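Local coordinates for protein ecto-NAD+ glycohydrolase (CD38 molecule) (Bos taurus, PDB 3GC6) that is a disulfide-bonded ectoenzyme of the CD38 family, built from a helical part and a part centred on a parallel four-stranded sheet, at residues A[27-32]-A[108-114]; A[82-87]-A[102-107]; A[174-178]-A[217-221]. The protein carries 1 engineered substitution. All blocks are in the same frame, centred on the assembly; numbering follows the deposited sequence.

Y31 OH lies 3.7 Å from M104 CE, and Y113 CB lies 3.6 Å from E107 O, where contacts 1 and 2 touch; their centres are about 14 Å apart, and 102-107 runs on directly into 108-114. Contact 3 touches neither. Its centre is about 31 Å from that of contact 1, with nearest atoms about 19 Å apart, and about 20 Å from that of contact 2, where the nearest atoms are about 8 Å apart. N-acetylglucosamine of a glycan attached to the protein lies about 8 Å from the side chain of W87 in contact 2 and about 9 Å from that of A176 in contact 3.

Contact 1 of 3, residues A[27-32]-A[108-114]; sequences RCDTYT and DTLLGYL. With SO4 (sulfate ion), chain E.
Two helices of the CD38 fold, 20-35 and 110-115, pack together here, with Y31 of the first reaching across L110 to the turn that opens the second. The axes of 27-32 and 110-114 come within 9.5 Å at 137°, a roughly antiparallel course that sets R27 beside L114 and Y31 beside L110. Because CG of Y31 stands anti to its own N (chi1 -174°), the phenol is carried out across the interface, and its OH donates to D108 O, at the ring edge, over a short 2.6 Å. Over one face of the same ring lies L110 CA, 3.7 Å from the centroid, with CB and CG of L110 following along CE2 and CD2. Y31 also presents CD1 to the face of Y113, 3.6 Å from CG of Y113; the two ring planes are inclined by 48°.

The turn reached by the phenol is itself held by T109, an N-cap whose OG1 accepts from G112 N at 3.0 Å and is also bonded to L106 O. At the other end the extended side chain of R27 brings NH1 to L114 O, 3.0 Å away, approaching from above the carbonyl plane; NH1 bonds D116 O as well, so one nitrogen grips two carbonyls. L114 CD1 rests 3.9 Å from C28 CB. T30 OG1 lies 2.7 Å from O3 of a sulfate, with E26 O also within reach of its proton; S41 of the second subunit bonds the same sulfate.

Helix 44-55 covers the apolar side, with I47 against L110 and L114 and C44 in a disulfide with C28. Helix 69-74 receives L111, while D29 is hydrogen-bonded to N43 of the second subunit.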
loop_
_atom_site.group_PDB
_atom_site.type_symbol
_atom_site.label_atom_id
_atom_site.label_comp_id
_atom_site.label_asym_id
_atom_site.label_seq_id
_atom_site.Cartn_x
_atom_site.Cartn_y
_atom_site.Cartn_z
ATOM N N ARG A 27 -8.429 -7.167 4.485
ATOM C CA ARG A 27 -7.487 -6.900 5.577
ATOM C C ARG A 27 -6.130 -6.442 5.041
ATOM O O ARG A 27 -5.478 -5.575 5.632
ATOM C CB ARG A 27 -7.341 -8.137 6.471
ATOM C CG ARG A 27 -8.565 -8.380 7.324
ATOM C CD ARG A 27 -8.360 -9.597 8.212
ATOM N NE ARG A 27 -9.473 -9.777 9.144
ATOM C CZ ARG A 27 -9.485 -10.673 10.134
ATOM N NH1 ARG A 27 -8.468 -11.506 10.303
ATOM N NH2 ARG A 27 -10.545 -10.719 10.958
ATOM N N CYS A 28 -5.692 -7.017 3.936
ATOM C CA CYS A 28 -4.395 -6.640 3.388
ATOM C C CYS A 28 -4.407 -5.175 2.924
ATOM O O CYS A 28 -3.478 -4.412 3.215
ATOM C CB CYS A 28 -4.021 -7.559 2.241
ATOM S SG CYS A 28 -2.297 -7.449 1.787
ATOM N N ASP A 29 -5.471 -4.779 2.240
ATOM C CA ASP A 29 -5.577 -3.361 1.829
ATOM C C ASP A 29 -5.639 -2.445 3.040
ATOM O O ASP A 29 -4.978 -1.397 3.093
ATOM C CB ASP A 29 -6.816 -3.156 0.954
ATOM C CG ASP A 29 -6.667 -3.773 -0.444
ATOM O OD1 ASP A 29 -5.529 -4.014 -0.891
ATOM O OD2 ASP A 29 -7.712 -4.011 -1.112
ATOM N N THR A 30 -6.466 -2.804 4.024
ATOM C CA THR A 30 -6.558 -2.008 5.234
ATOM C C THR A 30 -5.197 -1.873 5.919
ATOM O O THR A 30 -4.754 -0.782 6.310
ATOM C CB THR A 30 -7.604 -2.631 6.178
ATOM O OG1 THR A 30 -8.881 -2.505 5.539
ATOM C CG2 THR A 30 -7.597 -1.923 7.547
ATOM N N TYR A 31 -4.517 -2.994 6.069
ATOM C CA TYR A 31 -3.250 -2.967 6.763
ATOM C C TYR A 31 -2.193 -2.106 6.053
ATOM O O TYR A 31 -1.571 -1.227 6.675
ATOM C CB TYR A 31 -2.729 -4.394 6.937
ATOM C CG TYR A 31 -1.469 -4.472 7.793
ATOM C CD1 TYR A 31 -1.561 -4.697 9.168
ATOM C CD2 TYR A 31 -0.201 -4.291 7.223
ATOM C CE1 TYR A 31 -0.421 -4.751 9.996
ATOM C CE2 TYR A 31 0.962 -4.347 8.034
ATOM C CZ TYR A 31 0.835 -4.588 9.423
ATOM O OH TYR A 31 1.963 -4.694 10.227
ATOM N N THR A 32 -2.012 -2.357 4.759
ATOM C CA THR A 32 -0.913 -1.743 4.027
ATOM C C THR A 32 -1.149 -0.269 3.768
ATOM O O THR A 32 -0.179 0.466 3.538
ATOM C CB THR A 32 -0.666 -2.422 2.694
ATOM O OG1 THR A 32 -1.884 -2.395 1.932
ATOM C CG2 THR A 32 -0.233 -3.886 2.900
ATOM N N ASP A 108 -0.038 -8.095 14.885
ATOM C CA ASP A 108 0.083 -6.758 14.325
ATOM C C ASP A 108 1.042 -6.717 13.121
ATOM O O ASP A 108 1.274 -5.663 12.543
ATOM C CB ASP A 108 0.529 -5.768 15.405
ATOM C CG ASP A 108 -0.479 -5.642 16.535
ATOM O OD1 ASP A 108 -1.679 -5.374 16.220
ATOM O OD2 ASP A 108 -0.090 -5.774 17.724
ATOM N N THR A 109 1.658 -7.864 12.781
ATOM C CA THR A 109 2.409 -7.962 11.533
ATOM C C THR A 109 1.389 -8.082 10.392
ATOM O O THR A 109 0.215 -8.383 10.638
ATOM C CB THR A 109 3.316 -9.227 11.524
ATOM O OG1 THR A 109 2.534 -10.426 11.615
ATOM C CG2 THR A 109 4.314 -9.161 12.701
ATOM N N LEU A 110 1.826 -7.892 9.143
ATOM C CA LEU A 110 0.869 -7.997 8.020
ATOM C C LEU A 110 0.177 -9.364 8.016
ATOM O O LEU A 110 -1.063 -9.474 8.037
ATOM C CB LEU A 110 1.578 -7.754 6.698
ATOM C CG LEU A 110 0.700 -7.586 5.449
ATOM C CD1 LEU A 110 1.462 -6.810 4.356
ATOM C CD2 LEU A 110 0.277 -8.953 4.926
ATOM N N LEU A 111 0.995 -10.419 8.030
ATOM C CA LEU A 111 0.419 -11.758 7.918
ATOM C C LEU A 111 -0.411 -12.124 9.162
ATOM O O LEU A 111 -1.431 -12.826 9.053
ATOM C CB LEU A 111 1.517 -12.813 7.630
ATOM C CG LEU A 111 2.155 -12.668 6.244
ATOM C CD1 LEU A 111 3.252 -13.721 6.065
ATOM C CD2 LEU A 111 1.072 -12.814 5.109
ATOM N N GLY A 112 0.089 -11.736 10.351
ATOM C CA GLY A 112 -0.650 -11.996 11.590
ATOM C C GLY A 112 -1.991 -11.277 11.571
ATOM O O GLY A 112 -3.002 -11.801 12.054
ATOM N N TYR A 113 -1.995 -10.064 11.040
ATOM C CA TYR A 113 -3.224 -9.301 10.930
ATOM C C TYR A 113 -4.211 -9.952 9.963
ATOM O O TYR A 113 -5.416 -10.047 10.255
ATOM C CB TYR A 113 -2.876 -7.862 10.500
ATOM C CG TYR A 113 -4.068 -6.930 10.423
ATOM C CD1 TYR A 113 -4.492 -6.252 11.547
ATOM C CD2 TYR A 113 -4.743 -6.706 9.226
ATOM C CE1 TYR A 113 -5.597 -5.378 11.487
ATOM C CE2 TYR A 113 -5.835 -5.828 9.153
ATOM C CZ TYR A 113 -6.256 -5.182 10.292
ATOM O OH TYR A 113 -7.342 -4.302 10.239
ATOM N N LEU A 114 -3.722 -10.413 8.813
ATOM C CA LEU A 114 -4.633 -11.092 7.879
ATOM C C LEU A 114 -5.310 -12.303 8.536
ATOM O O LEU A 114 -6.499 -12.522 8.344
ATOM C CB LEU A 114 -3.881 -11.595 6.648
ATOM C CG LEU A 114 -3.798 -10.710 5.424
ATOM C CD1 LEU A 114 -3.646 -9.240 5.739
ATOM C CD2 LEU A 114 -2.782 -11.267 4.349
HETATM S S SO4 E . -10.108 0.447 4.992
HETATM O O1 SO4 E . -8.766 0.548 5.562
HETATM O O2 SO4 E . -10.453 1.712 4.330
HETATM O O3 SO4 E . -10.139 -0.653 4.030
HETATM O O4 SO4 E . -11.071 0.181 6.063
#

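Contact 2 of 3, residues A[82-87]-A[102-107]; sequences GQQVFW and RLMTLE. With SO4 (sulfate ion), chain F.
V85 points its two methyls at different partners: CG2 packs against L103 CB at 3.6 Å, the side chains crossing at about a right angle, while V85 CG1 meets T105 CG2 more obliquely at 3.9 Å. CG of W87 sits between backbone N and carbonyl carbon (chi1 62°), turning the indole edge toward E107, whose bend at chi2 (74°) brings the carboxylate to NE1. W87 NE1 donates to E107 OE1 over 2.9 Å, ring and carboxylate planes 62° apart, although the place of OE1 is somewhat uncertain. H95 of helix 91-101 meets the indole edge-to-face, and T105 OG1 is hydrogen-bonded to D108 OD2.

The backbones join in parallel fashion around M104, whose N donates to Q83 O at 2.8 Å and whose O accepts from V85 N at 2.9 Å. Waters flank this bridge, linking Q83 OE1 to R102 O and V85 O to L106 N. R102, just past helix 91-101 with the positive phi of a Schellman motif, sends NH1 to a sulfate also bonded by R100 NH2.

Strand 85-88 is outermost in the four-stranded sheet, bonded through Q84 and F86 to strand 164-170. Strand, helix and returning segment resemble a beta-alpha-beta crossover with a single bridge for its second strand.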
loop_
_atom_site.group_PDB
_atom_site.type_symbol
_atom_site.label_atom_id
_atom_site.label_comp_id
_atom_site.label_asym_id
_atom_site.label_seq_id
_atom_site.Cartn_x
_atom_site.Cartn_y
_atom_site.Cartn_z
ATOM N N GLY A 82 13.076 -2.938 19.262
ATOM C CA GLY A 82 12.541 -2.309 20.457
ATOM C C GLY A 82 11.021 -2.197 20.494
ATOM O O GLY A 82 10.454 -1.741 21.497
ATOM N N GLN A 83 10.347 -2.609 19.426
ATOM C CA GLN A 83 8.881 -2.435 19.370
ATOM C C GLN A 83 8.098 -3.759 19.478
ATOM O O GLN A 83 6.865 -3.759 19.344
ATOM C CB GLN A 83 8.478 -1.719 18.067
ATOM C CG GLN A 83 9.019 -0.287 18.044
ATOM C CD GLN A 83 8.782 0.399 16.695
ATOM O OE1 GLN A 83 7.837 0.073 15.984
ATOM N NE2 GLN A 83 9.685 1.306 16.320
ATOM N N GLN A 84 8.798 -4.874 19.715
ATOM C CA GLN A 84 8.147 -6.170 19.599
ATOM C C GLN A 84 7.602 -6.679 20.933
ATOM O O GLN A 84 8.306 -6.611 21.970
ATOM C CB GLN A 84 9.157 -7.192 19.055
ATOM C CG GLN A 84 8.566 -8.509 18.587
ATOM C CD GLN A 84 9.505 -9.215 17.615
ATOM O OE1 GLN A 84 10.387 -8.590 17.013
ATOM N NE2 GLN A 84 9.319 -10.513 17.466
ATOM N N VAL A 85 6.361 -7.194 20.891
ATOM C CA VAL A 85 5.691 -7.756 22.059
ATOM C C VAL A 85 5.327 -9.222 21.823
ATOM O O VAL A 85 4.774 -9.569 20.753
ATOM C CB VAL A 85 4.391 -6.994 22.316
ATOM C CG1 VAL A 85 3.591 -7.671 23.435
ATOM C CG2 VAL A 85 4.744 -5.538 22.732
ATOM N N PHE A 86 5.640 -10.071 22.805
ATOM C CA PHE A 86 5.213 -11.472 22.845
ATOM C C PHE A 86 4.186 -11.589 23.953
ATOM O O PHE A 86 4.113 -10.730 24.846
ATOM C CB PHE A 86 6.400 -12.366 23.204
ATOM C CG PHE A 86 7.457 -12.389 22.157
ATOM C CD1 PHE A 86 7.496 -13.432 21.214
ATOM C CD2 PHE A 86 8.406 -11.364 22.086
ATOM C CE1 PHE A 86 8.507 -13.441 20.209
ATOM C CE2 PHE A 86 9.391 -11.362 21.100
ATOM C CZ PHE A 86 9.447 -12.407 20.163
ATOM N N TRP A 87 3.358 -12.623 23.884
ATOM C CA TRP A 87 2.335 -12.776 24.912
ATOM C C TRP A 87 1.923 -14.234 24.986
ATOM O O TRP A 87 2.097 -14.992 24.030
ATOM C CB TRP A 87 1.124 -11.863 24.615
ATOM C CG TRP A 87 0.428 -12.213 23.300
ATOM C CD1 TRP A 87 0.733 -11.747 22.035
ATOM C CD2 TRP A 87 -0.661 -13.111 23.135
ATOM N NE1 TRP A 87 -0.126 -12.310 21.086
ATOM C CE2 TRP A 87 -0.980 -13.162 21.751
ATOM C CE3 TRP A 87 -1.402 -13.893 24.032
ATOM C CZ2 TRP A 87 -2.028 -13.944 21.258
ATOM C CZ3 TRP A 87 -2.433 -14.693 23.537
ATOM C CH2 TRP A 87 -2.722 -14.717 22.159
ATOM N N ARG A 102 1.902 1.703 21.004
ATOM C CA ARG A 102 2.317 1.651 19.591
ATOM C C ARG A 102 3.455 0.637 19.415
ATOM O O ARG A 102 4.491 0.910 18.805
ATOM C CB ARG A 102 2.748 3.044 19.082
ATOM C CG ARG A 102 1.735 4.194 19.328
ATOM C CD ARG A 102 0.311 3.927 18.874
ATOM N NE ARG A 102 -0.513 5.156 18.898
ATOM C CZ ARG A 102 -1.277 5.569 19.916
ATOM N NH1 ARG A 102 -1.354 4.870 21.035
ATOM N NH2 ARG A 102 -1.975 6.699 19.817
ATOM N N LEU A 103 3.253 -0.534 20.007
ATOM C CA LEU A 103 4.150 -1.682 19.831
ATOM C C LEU A 103 3.459 -2.716 18.927
ATOM O O LEU A 103 2.288 -2.553 18.517
ATOM C CB LEU A 103 4.456 -2.339 21.189
ATOM C CG LEU A 103 5.028 -1.357 22.214
ATOM C CD1 LEU A 103 5.126 -1.997 23.610
ATOM C CD2 LEU A 103 6.372 -0.777 21.766
ATOM N N MET A 104 4.175 -3.782 18.577
ATOM C CA MET A 104 3.573 -4.772 17.686
ATOM C C MET A 104 3.665 -6.204 18.223
ATOM O O MET A 104 4.779 -6.699 18.492
ATOM C CB MET A 104 4.198 -4.745 16.285
ATOM C CG MET A 104 4.111 -3.399 15.621
ATOM S SD MET A 104 5.056 -3.350 14.050
ATOM C CE MET A 104 4.035 -4.457 13.256
ATOM N N THR A 105 2.506 -6.846 18.397
ATOM C CA THR A 105 2.443 -8.298 18.609
ATOM C C THR A 105 2.517 -9.028 17.255
ATOM O O THR A 105 2.506 -8.382 16.205
ATOM C CB THR A 105 1.125 -8.752 19.289
ATOM O OG1 THR A 105 0.023 -8.503 18.411
ATOM C CG2 THR A 105 0.900 -7.983 20.612
ATOM N N LEU A 106 2.524 -10.363 17.322
ATOM C CA LEU A 106 2.540 -11.171 16.103
ATOM C C LEU A 106 1.316 -10.827 15.262
ATOM O O LEU A 106 1.387 -10.804 14.040
ATOM C CB LEU A 106 2.538 -12.652 16.479
ATOM C CG LEU A 106 2.611 -13.671 15.327
ATOM C CD1 LEU A 106 3.860 -13.428 14.505
ATOM C CD2 LEU A 106 2.546 -15.099 15.865
ATOM N N GLU A 107 0.192 -10.573 15.930
ATOM C CA GLU A 107 -1.054 -10.279 15.223
ATOM C C GLU A 107 -1.100 -8.872 14.653
ATOM O O GLU A 107 -2.069 -8.499 13.986
ATOM C CB GLU A 107 -2.246 -10.555 16.149
ATOM C CG GLU A 107 -2.372 -11.988 16.588
ATOM C CD GLU A 107 -1.334 -12.417 17.635
ATOM O OE1 GLU A 107 -0.824 -11.560 18.381
ATOM O OE2 GLU A 107 -1.046 -13.611 17.758
HETATM S S SO4 F . -4.385 6.955 21.953
HETATM O O1 SO4 F . -3.472 5.821 22.125
HETATM O O2 SO4 F . -3.668 8.214 22.100
HETATM O O3 SO4 F . -4.977 6.879 20.620
HETATM O O4 SO4 F . -5.428 6.861 22.978
HETATM O O HOH W 1 5.269 -0.637 16.502
HETATM O O HOH W 2 3.120 -11.492 19.802
#

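Contact 3 of 3, residues A[174-178]-A[217-221]; sequences ENAFD and SIRKL
Two torsions bring F177 and S217 into register: CG of F177 lies opposite its backbone N (chi1 178°), swinging the ring toward the helix, while OG of S217 sits between N and carbonyl carbon (chi1 78°), turned to the incoming backbone. F177 N donates to that OG over 3.1 Å, and the bond is fairly straight, with 161° at the hydrogen. The same hydroxyl is also bonded to OD2 of D211, a carboxylate oxygen that further accepts from A176 N, so one acidic group fixes both the serine and the loop. Packing at this point is close, S217 CB lying 3.1 Å from F177 O.

S217 and L221 belong to the first turns of helix 216-227, which links strands 196-203 and 231-239 of the parallel sheet in a beta-alpha-beta crossover; 174-178 is part of the loop that follows the neighbouring strand 164-170. One turn along from S217, L221 lays its CB over the centre of the F177 ring, 3.9 Å from the centroid, and CD1 continues to CE1 at 3.8 Å. The two side chains cross at about a right angle. K220 contributes its CB, 4.1 Å from F177 CD2, before its amino end turns away. ND2 of the exposed N175 donates to a water 2.6 Å away, and this water also accepts from S217 N. On the inner side I218 bears on L201, F232 and C234 of the sheet.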
loop_
_atom_site.group_PDB
_atom_site.type_symbol
_atom_site.label_atom_id
_atom_site.label_comp_id
_atom_site.label_asym_id
_atom_site.label_seq_id
_atom_site.Cartn_x
_atom_site.Cartn_y
_atom_site.Cartn_z
ATOM N N GLU A 174 -1.728 -20.420 37.545
ATOM C CA GLU A 174 -0.781 -21.110 38.416
ATOM C C GLU A 174 0.618 -21.110 37.803
ATOM O O GLU A 174 1.608 -20.903 38.502
ATOM C CB GLU A 174 -1.241 -22.554 38.696
ATOM C CG GLU A 174 -0.684 -23.126 39.997
ATOM C CD GLU A 174 -1.142 -22.328 41.220
ATOM O OE1 GLU A 174 -2.361 -22.058 41.346
ATOM O OE2 GLU A 174 -0.285 -21.960 42.051
ATOM N N ASN A 175 0.674 -21.288 36.489
ATOM C CA ASN A 175 1.937 -21.219 35.772
ATOM C C ASN A 175 1.903 -20.233 34.621
ATOM O O ASN A 175 1.379 -20.516 33.548
ATOM C CB ASN A 175 2.377 -22.607 35.323
ATOM C CG ASN A 175 2.567 -23.543 36.507
ATOM O OD1 ASN A 175 1.815 -24.512 36.664
ATOM N ND2 ASN A 175 3.518 -23.230 37.382
ATOM N N ALA A 176 2.483 -19.069 34.866
ATOM C CA ALA A 176 2.438 -17.998 33.854
ATOM C C ALA A 176 3.222 -18.373 32.593
ATOM O O ALA A 176 2.928 -17.871 31.505
ATOM C CB ALA A 176 2.975 -16.684 34.439
ATOM N N PHE A 177 4.237 -19.230 32.740
ATOM C CA PHE A 177 4.978 -19.755 31.591
ATOM C C PHE A 177 4.615 -21.218 31.386
ATOM O O PHE A 177 4.831 -22.046 32.277
ATOM C CB PHE A 177 6.504 -19.650 31.766
ATOM C CG PHE A 177 7.267 -20.227 30.593
ATOM C CD1 PHE A 177 7.282 -19.565 29.372
ATOM C CD2 PHE A 177 7.949 -21.428 30.694
ATOM C CE1 PHE A 177 7.970 -20.092 28.265
ATOM C CE2 PHE A 177 8.647 -21.952 29.608
ATOM C CZ PHE A 177 8.646 -21.298 28.392
ATOM N N ASP A 178 4.054 -21.519 30.220
ATOM C CA ASP A 178 3.667 -22.890 29.876
ATOM C C ASP A 178 4.590 -23.353 28.766
ATOM O O ASP A 178 4.551 -22.818 27.649
ATOM C CB ASP A 178 2.216 -22.871 29.412
ATOM C CG ASP A 178 1.706 -24.227 28.935
ATOM O OD1 ASP A 178 2.451 -25.222 28.957
ATOM O OD2 ASP A 178 0.528 -24.253 28.521
ATOM N N SER A 217 7.701 -21.931 36.974
ATOM C CA SER A 217 7.512 -21.885 35.519
ATOM C C SER A 217 8.389 -20.772 34.927
ATOM O O SER A 217 8.958 -20.936 33.838
ATOM C CB SER A 217 6.038 -21.759 35.116
ATOM O OG SER A 217 5.581 -20.437 35.263
ATOM N N ILE A 218 8.518 -19.647 35.635
ATOM C CA ILE A 218 9.410 -18.590 35.152
ATOM C C ILE A 218 10.874 -19.043 35.199
ATOM O O ILE A 218 11.677 -18.654 34.337
ATOM C CB ILE A 218 9.175 -17.253 35.880
ATOM C CG1 ILE A 218 7.810 -16.698 35.444
ATOM C CG2 ILE A 218 10.318 -16.273 35.537
ATOM C CD1 ILE A 218 7.781 -16.228 33.945
ATOM N N ARG A 219 11.213 -19.908 36.168
ATOM C CA ARG A 219 12.555 -20.503 36.183
ATOM C C ARG A 219 12.824 -21.259 34.882
ATOM O O ARG A 219 13.933 -21.184 34.322
ATOM C CB ARG A 219 12.703 -21.445 37.383
ATOM C CG ARG A 219 14.142 -21.857 37.595
ATOM C CD ARG A 219 14.215 -22.957 38.641
ATOM N NE ARG A 219 15.529 -23.579 38.744
ATOM C CZ ARG A 219 15.709 -24.829 39.156
ATOM N NH1 ARG A 219 14.649 -25.573 39.473
ATOM N NH2 ARG A 219 16.935 -25.343 39.239
ATOM N N LYS A 220 11.820 -21.979 34.385
ATOM C CA LYS A 220 11.966 -22.685 33.115
ATOM C C LYS A 220 12.232 -21.726 31.963
ATOM O O LYS A 220 13.037 -22.012 31.085
ATOM C CB LYS A 220 10.724 -23.522 32.788
ATOM C CG LYS A 220 10.551 -24.729 33.690
ATOM C CD LYS A 220 9.273 -25.511 33.336
ATOM C CE LYS A 220 9.155 -26.718 34.299
ATOM N NZ LYS A 220 7.782 -27.317 34.299
ATOM N N LEU A 221 11.535 -20.590 31.957
ATOM C CA LEU A 221 11.753 -19.587 30.923
ATOM C C LEU A 221 13.155 -19.015 31.034
ATOM O O LEU A 221 13.843 -18.827 30.027
ATOM C CB LEU A 221 10.700 -18.457 31.027
ATOM C CG LEU A 221 10.924 -17.252 30.107
ATOM C CD1 LEU A 221 10.907 -17.754 28.657
ATOM C CD2 LEU A 221 9.814 -16.217 30.331
HETATM O O HOH W 3 5.107 -21.406 38.237
#